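Local coordinates for protein Tube (Drosophila melanogaster, PDB 1D2Z), which acts in the Toll receptor pathway that sets embryonic dorsoventral polarity, recruiting the kinase Pelle to the plasma membrane by pairing of their death domains, at residues G42-Q46 / N102-T106; W32-S37 / D70-D75. All coordinates share one frame; numbering follows the deposited sequence.

Contact 1 (G42-Q46 / N102-T106); sequences GMDVQ and NERPT
In the six-helix death-domain bundle of Tube, the turn that starts helix 45-49 packs against the loop leading into helix 107-116, and V45 is the residue most covered by that loop. Its two methyls are divided between successive carbonyls: CG2 lies 3.4 Å from O of E103, while CG1, anti to the backbone N (chi1 174°), lies 3.2 Å from O of R104. The same CG1 is 3.4 Å from CG2 of T106, closer than two methyls normally settle. N of V45 is shared between two weak bonds, to O of N102 across the contact (3.4 Å, 133° at the hydrogen) and to O of M43. Water 3 accepts from NE2 of Q46 and donates to O of R104; OE1 of Q46 is taken by N8. At the other end E103 folds back at chi2 (69°), bringing its carboxylate beside the backbone of G42 and M43. OE2 receives hydrogen bonds from waters 1 and 2, which accept from N of G42 and N of M43 respectively. OE1 lies 3.1 Å from O of M43; both are acceptors, so the closeness is probably mildly unfavourable. Direct polar bonding is thus weak, and water carries the other polar links.

Contact 2 (W32-S37 / D70-D75); sequences WRKLMS and DVFQID
W32 has CG2 of I74 over one face of its six-membered ring, 4.1 Å from the centroid and 28° off the normal, a CH-pi contact; CG of R33 covers the opposite face. The ring's CZ3 also touches CG1 of V71 at 3.6 Å, and at its edge CH2 comes within 3.4 Å of OD2 of D75. R33 reaches the same carboxylate with a chain extended from CG to NE. The stronger arm of this salt bridge runs from NH2 to OD1 of D75 at 2.8 Å, nearly straight at 169°, in the guanidinium plane and on the syn side of the oxygen. The carboxylate is tilted 42° against the guanidinium, and the NE to OD2 arm is weak. Replacing R33 with alanine is likely to leave D75 with K87 as its salt-bridge partner and to thin the cover over CG1 of V71. Helices 31-38 and 68-80 of the death-domain bundle run roughly antiparallel, their short axes 10.8 Å apart at closest approach, and V71 fits as a knob into the hole formed by W32, R33, M36 and S37. M36, extended beyond CG, lays SD against CG2 of V71 at 3.9 Å and carries CE to O of D70, 3.6 Å away.

In the fold
Both contacts belong to one death domain, and their centres lie 19 Å apart; the nearest atoms are about 9 Å apart, so the two do not touch. Their segments alternate along the chain, in the order 32-37, 42-46, 70-75, 102-106. Helices 31-38 and 45-49 are consecutive, yet the first packs on helix 68-80 and the second on the loop before helix 107-116. That last helix connects the two regions: L35 packs on L110, L113 and L114, while M43 and V45 both rest on V109. K34, on helix 31-38 but not part of the contact with 70-75, hydrogen-bonds Q72 of the Pelle death domain, placing this helix beside the partner that Tube recruits; no Pelle residue touches the segments of contact 1.

Contact 1 (G42-Q46 / N102-T106)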
# COMPACT_ATOMS: atom_id res chain seq x y z
N GLY B 42 -23.25 7.01 1.49
CA GLY B 42 -24.43 6.32 1.97
C GLY B 42 -24.41 4.80 2.07
O GLY B 42 -25.36 4.14 1.67
N MET B 43 -23.33 4.26 2.61
CA MET B 43 -23.22 2.82 2.78
C MET B 43 -23.93 2.36 4.05
O MET B 43 -23.97 3.09 5.05
CB MET B 43 -21.76 2.38 2.92
CG MET B 43 -20.92 2.40 1.67
SD MET B 43 -19.29 1.73 2.05
CE MET B 43 -18.50 3.16 2.80
N ASP B 44 -24.48 1.16 4.01
CA ASP B 44 -25.12 0.56 5.17
C ASP B 44 -23.91 -0.17 5.76
O ASP B 44 -23.69 -1.36 5.51
CB ASP B 44 -26.21 -0.44 4.73
CG ASP B 44 -26.96 -1.06 5.91
OD1 ASP B 44 -26.50 -0.94 7.07
OD2 ASP B 44 -28.01 -1.69 5.67
N VAL B 45 -23.07 0.60 6.45
CA VAL B 45 -21.83 0.13 7.06
C VAL B 45 -21.85 -1.25 7.70
O VAL B 45 -20.99 -2.08 7.41
CB VAL B 45 -21.30 1.16 8.07
CG1 VAL B 45 -20.10 0.61 8.81
CG2 VAL B 45 -20.92 2.43 7.35
N GLN B 46 -22.81 -1.49 8.59
CA GLN B 46 -22.90 -2.78 9.26
C GLN B 46 -23.12 -3.92 8.27
O GLN B 46 -22.49 -4.97 8.36
CB GLN B 46 -23.99 -2.76 10.34
CG GLN B 46 -23.63 -1.89 11.56
CD GLN B 46 -22.40 -2.40 12.31
OE1 GLN B 46 -22.23 -3.60 12.50
NE2 GLN B 46 -21.54 -1.47 12.73
N ASN B 102 -26.01 4.27 11.29
CA ASN B 102 -25.18 3.16 10.83
C ASN B 102 -24.36 3.63 9.64
O ASN B 102 -24.29 2.97 8.60
CB ASN B 102 -26.07 1.97 10.43
CG ASN B 102 -26.87 1.42 11.60
OD1 ASN B 102 -26.33 0.74 12.47
ND2 ASN B 102 -28.16 1.72 11.62
N GLU B 103 -23.74 4.80 9.80
CA GLU B 103 -22.91 5.39 8.75
C GLU B 103 -21.45 5.47 9.18
O GLU B 103 -20.56 5.65 8.35
CB GLU B 103 -23.46 6.77 8.39
CG GLU B 103 -22.78 7.45 7.19
CD GLU B 103 -23.08 6.78 5.86
OE1 GLU B 103 -24.11 6.09 5.74
OE2 GLU B 103 -22.28 6.97 4.92
N ARG B 104 -21.20 5.33 10.48
CA ARG B 104 -19.85 5.37 11.04
C ARG B 104 -19.04 4.20 10.47
O ARG B 104 -19.39 3.04 10.69
CB ARG B 104 -19.89 5.24 12.56
CG ARG B 104 -20.65 6.33 13.28
CD ARG B 104 -19.82 7.60 13.40
NE ARG B 104 -20.39 8.52 14.38
CZ ARG B 104 -21.47 9.26 14.17
NH1 ARG B 104 -22.12 9.20 13.01
NH2 ARG B 104 -21.92 10.07 15.13
N PRO B 105 -17.93 4.50 9.78
CA PRO B 105 -17.09 3.45 9.18
C PRO B 105 -16.54 2.43 10.18
O PRO B 105 -16.23 2.77 11.32
CB PRO B 105 -15.98 4.25 8.51
CG PRO B 105 -15.90 5.49 9.35
CD PRO B 105 -17.34 5.83 9.55
N THR B 106 -16.40 1.20 9.71
CA THR B 106 -15.89 0.09 10.51
C THR B 106 -14.61 -0.50 9.92
O THR B 106 -14.24 -0.20 8.79
CB THR B 106 -16.94 -1.03 10.60
OG1 THR B 106 -17.32 -1.42 9.28
CG2 THR B 106 -18.18 -0.57 11.38
O HOH W 1 -22.03 9.09 2.99
O HOH W 2 -20.62 5.57 3.39
O HOH W 3 -21.19 1.33 11.98

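Contact 2 (W32-S37 / D70-D75)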
# COMPACT_ATOMS: atom_id res chain seq x y z
N TRP B 32 -3.40 7.89 1.51
CA TRP B 32 -4.63 8.27 2.18
C TRP B 32 -5.58 8.94 1.19
O TRP B 32 -6.80 8.80 1.29
CB TRP B 32 -4.35 9.21 3.37
CG TRP B 32 -3.68 10.49 3.00
CD1 TRP B 32 -2.34 10.72 2.91
CD2 TRP B 32 -4.32 11.73 2.68
NE1 TRP B 32 -2.11 12.02 2.56
CE2 TRP B 32 -3.30 12.67 2.41
CE3 TRP B 32 -5.66 12.15 2.59
CZ2 TRP B 32 -3.57 14.00 2.07
CZ3 TRP B 32 -5.93 13.47 2.24
CH2 TRP B 32 -4.89 14.38 1.99
N ARG B 33 -5.01 9.64 0.21
CA ARG B 33 -5.80 10.31 -0.82
C ARG B 33 -6.57 9.30 -1.65
O ARG B 33 -7.75 9.50 -1.97
CB ARG B 33 -4.93 11.17 -1.74
CG ARG B 33 -4.23 12.32 -1.04
CD ARG B 33 -3.70 13.34 -2.03
NE ARG B 33 -2.85 14.33 -1.37
CZ ARG B 33 -1.57 14.53 -1.66
NH1 ARG B 33 -0.98 13.82 -2.61
NH2 ARG B 33 -0.86 15.39 -0.95
N LYS B 34 -5.92 8.19 -1.99
CA LYS B 34 -6.55 7.15 -2.79
C LYS B 34 -7.72 6.51 -2.05
O LYS B 34 -8.77 6.26 -2.64
CB LYS B 34 -5.52 6.08 -3.17
CG LYS B 34 -4.32 6.63 -3.93
CD LYS B 34 -3.36 5.52 -4.30
CE LYS B 34 -2.11 6.07 -4.95
NZ LYS B 34 -1.23 4.99 -5.46
N LEU B 35 -7.54 6.25 -0.76
CA LEU B 35 -8.60 5.66 0.05
C LEU B 35 -9.76 6.65 0.20
O LEU B 35 -10.92 6.31 -0.06
CB LEU B 35 -8.07 5.27 1.44
CG LEU B 35 -9.10 4.90 2.52
CD1 LEU B 35 -9.91 3.67 2.12
CD2 LEU B 35 -8.38 4.65 3.84
N MET B 36 -9.44 7.88 0.59
CA MET B 36 -10.45 8.91 0.81
C MET B 36 -11.32 9.17 -0.41
O MET B 36 -12.53 9.35 -0.28
CB MET B 36 -9.80 10.21 1.26
CG MET B 36 -10.79 11.29 1.70
SD MET B 36 -9.98 12.67 2.51
CE MET B 36 -11.41 13.71 2.90
N SER B 37 -10.70 9.13 -1.58
CA SER B 37 -11.38 9.38 -2.85
C SER B 37 -12.39 8.32 -3.26
O SER B 37 -13.32 8.62 -4.01
CB SER B 37 -10.36 9.56 -3.97
OG SER B 37 -9.60 10.74 -3.76
N ASP B 70 -12.57 18.01 -0.51
CA ASP B 70 -12.53 17.59 0.89
C ASP B 70 -11.13 17.08 1.21
O ASP B 70 -10.65 17.20 2.34
CB ASP B 70 -13.57 16.50 1.16
CG ASP B 70 -14.99 16.99 0.97
OD1 ASP B 70 -15.47 17.77 1.83
OD2 ASP B 70 -15.62 16.60 -0.03
N VAL B 71 -10.48 16.52 0.19
CA VAL B 71 -9.12 16.00 0.32
C VAL B 71 -8.13 17.15 0.56
O VAL B 71 -7.19 17.01 1.35
CB VAL B 71 -8.71 15.21 -0.94
CG1 VAL B 71 -7.29 14.69 -0.81
CG2 VAL B 71 -9.67 14.04 -1.16
N PHE B 72 -8.38 18.29 -0.08
CA PHE B 72 -7.53 19.47 0.05
C PHE B 72 -7.48 20.03 1.47
O PHE B 72 -6.42 20.43 1.94
CB PHE B 72 -7.97 20.57 -0.93
CG PHE B 72 -7.25 21.89 -0.73
CD1 PHE B 72 -5.97 22.09 -1.25
CD2 PHE B 72 -7.85 22.93 -0.03
CE1 PHE B 72 -5.31 23.30 -1.07
CE2 PHE B 72 -7.20 24.15 0.16
CZ PHE B 72 -5.92 24.34 -0.36
N GLN B 73 -8.63 20.10 2.13
CA GLN B 73 -8.71 20.63 3.49
C GLN B 73 -7.72 19.93 4.41
O GLN B 73 -7.16 20.55 5.32
CB GLN B 73 -10.12 20.50 4.05
CG GLN B 73 -11.17 21.27 3.26
CD GLN B 73 -12.53 21.25 3.93
OE1 GLN B 73 -13.17 22.29 4.07
NE2 GLN B 73 -12.98 20.07 4.34
N ILE B 74 -7.51 18.63 4.17
CA ILE B 74 -6.57 17.84 4.96
C ILE B 74 -5.16 18.31 4.60
O ILE B 74 -4.34 18.57 5.49
CB ILE B 74 -6.70 16.32 4.65
CG1 ILE B 74 -8.12 15.83 4.96
CG2 ILE B 74 -5.69 15.53 5.47
CD1 ILE B 74 -8.50 15.90 6.43
N ASP B 75 -4.88 18.42 3.31
CA ASP B 75 -3.57 18.88 2.85
C ASP B 75 -3.27 20.27 3.40
O ASP B 75 -2.22 20.50 4.00
CB ASP B 75 -3.50 18.91 1.32
CG ASP B 75 -3.30 17.53 0.71
OD1 ASP B 75 -2.21 16.94 0.91
OD2 ASP B 75 -4.22 17.04 0.02